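Local coordinates for protein unconventional myosin IB (PDB 5XGG) that probably works as an actin-based class I motor, with a C-terminal SH3 domain likely to recognise proline-rich partner proteins, at residues 30-33 and 39-42. Residues are numbered along the deposited sequence; the frame is centred on the assembly and turned at random.
Sequences TILE and WKGE
Ile31 meets Trp39 at the rim of the indole: its CD1 lies 3.9 Å from Trp39 CE3, close to the ring plane, so the methyl abuts an edge and does not cover a face. The torsions explain this approach. Ile31 CG1 sits opposite its own carbonyl carbon (chi1 -54°), and a further turn at chi2 carries CD1 back towards the neighbouring strand, where Gly41, the direct partner of Ile31, presents no side chain. Val7 touches both side chains, and Ile50 also packs on Ile31, which is buried.

The other face of the sheet is more polar. Thr30 and Glu42, a hydrogen-bonded antiparallel pair, run side by side, with Thr30 CB 3.9 Å from Glu42 OE1. A water 2.8 Å from Thr30 OG1 bridges that hydroxyl to Glu42 O, while Gln6 holds the same hydroxyl and Gly45 N binds the other carboxylate oxygen, OE2. The backbones pair through Glu42 N to Thr30 O (2.8 Å) and the reciprocal Thr30 N to Glu42 O (3.0 Å).

Further along, regular pairing breaks. Lys40 faces two successive residues: its O takes an almost straight bond from Leu32 N (2.8 Å, 175° at the hydrogen), while its N donates to Glu33 O (2.8 Å) from a position tilted out of that carbonyl's plane. Leu32, with psi of -22°, departs from extended geometry, consistent with a classic beta bulge. Glu33 CB and Lys40 CB approach to 4.0 Å, but their charged ends stay beyond salt-bridge range; Lys40 NZ instead pairs with Glu47 on strand 46-51. These features describe the bulged antiparallel hairpin of strands 28-35 and 38-43, the pair that flanks the n-Src loop in the SH3 beta-barrel fold.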
loop_
_atom_site.group_PDB
_atom_site.type_symbol
_atom_site.label_atom_id
_atom_site.label_comp_id
_atom_site.label_asym_id
_atom_site.label_seq_id
_atom_site.Cartn_x
_atom_site.Cartn_y
_atom_site.Cartn_z
ATOM N N THR A 30 -2.561 2.512 -2.953
ATOM C CA THR A 30 -2.666 3.886 -2.475
ATOM C C THR A 30 -2.748 3.942 -0.957
ATOM O O THR A 30 -3.488 3.193 -0.361
ATOM C CB THR A 30 -3.899 4.502 -3.163
ATOM O OG1 THR A 30 -3.702 4.459 -4.608
ATOM C CG2 THR A 30 -4.042 5.968 -2.703
ATOM N N ILE A 31 -2.039 4.858 -0.303
ATOM C CA ILE A 31 -1.931 4.909 1.148
ATOM C C ILE A 31 -2.823 6.012 1.696
ATOM O O ILE A 31 -2.695 7.176 1.308
ATOM C CB ILE A 31 -0.458 5.088 1.606
ATOM C CG1 ILE A 31 0.366 3.983 0.964
ATOM C CG2 ILE A 31 -0.427 5.100 3.125
ATOM C CD1 ILE A 31 -0.009 2.534 1.304
ATOM N N LEU A 32 -3.748 5.624 2.571
ATOM C CA LEU A 32 -4.741 6.546 3.133
ATOM C C LEU A 32 -4.334 7.048 4.536
ATOM O O LEU A 32 -4.819 8.110 5.001
ATOM C CB LEU A 32 -6.096 5.810 3.184
ATOM C CG LEU A 32 -6.673 5.277 1.931
ATOM C CD1 LEU A 32 -7.992 4.597 2.301
ATOM C CD2 LEU A 32 -6.763 6.345 0.847
ATOM N N GLU A 33 -3.468 6.317 5.238
ATOM C CA GLU A 33 -3.179 6.588 6.629
ATOM C C GLU A 33 -2.020 5.689 7.029
ATOM O O GLU A 33 -1.818 4.648 6.376
ATOM C CB GLU A 33 -4.469 6.287 7.434
ATOM C CG GLU A 33 -4.374 6.073 8.917
ATOM C CD GLU A 33 -5.604 6.629 9.589
ATOM O OE1 GLU A 33 -6.723 6.316 9.100
ATOM O OE2 GLU A 33 -5.388 7.426 10.510
ATOM N N TRP A 39 0.242 0.266 7.263
ATOM C CA TRP A 39 -0.293 1.409 6.514
ATOM C C TRP A 39 -1.636 1.044 6.019
ATOM O O TRP A 39 -1.903 -0.084 5.702
ATOM C CB TRP A 39 0.569 1.762 5.357
ATOM C CG TRP A 39 1.907 2.449 5.795
ATOM C CD1 TRP A 39 2.351 2.645 7.098
ATOM C CD2 TRP A 39 2.973 2.779 4.970
ATOM N NE1 TRP A 39 3.601 3.224 7.102
ATOM C CE2 TRP A 39 3.999 3.338 5.799
ATOM C CE3 TRP A 39 3.132 2.820 3.603
ATOM C CZ2 TRP A 39 5.168 3.789 5.283
ATOM C CZ3 TRP A 39 4.307 3.280 3.091
ATOM C CH2 TRP A 39 5.289 3.824 3.905
ATOM N N LYS A 40 -2.562 2.001 5.977
ATOM C CA LYS A 40 -3.878 1.658 5.459
ATOM C C LYS A 40 -3.897 1.841 3.952
ATOM O O LYS A 40 -3.661 2.930 3.475
ATOM C CB LYS A 40 -4.920 2.574 6.112
ATOM C CG LYS A 40 -6.282 2.257 5.652
ATOM C CD LYS A 40 -7.293 2.963 6.476
ATOM C CE LYS A 40 -7.789 2.051 7.579
ATOM N NZ LYS A 40 -9.063 2.677 7.887
ATOM N N GLY A 41 -4.005 0.730 3.201
ATOM C CA GLY A 41 -3.951 0.743 1.746
ATOM C C GLY A 41 -5.296 0.639 1.107
ATOM O O GLY A 41 -6.260 0.170 1.749
ATOM N N GLU A 42 -5.348 1.073 -0.145
ATOM C CA GLU A 42 -6.483 0.987 -0.994
ATOM C C GLU A 42 -6.058 0.426 -2.314
ATOM O O GLU A 42 -5.150 0.967 -2.914
ATOM C CB GLU A 42 -6.990 2.404 -1.130
ATOM C CG GLU A 42 -8.275 2.513 -1.861
ATOM C CD GLU A 42 -8.221 2.269 -3.303
ATOM O OE1 GLU A 42 -7.295 2.704 -3.995
ATOM O OE2 GLU A 42 -9.195 1.610 -3.767
HETATM O O HOH W 1 -4.118 1.922 -5.825
#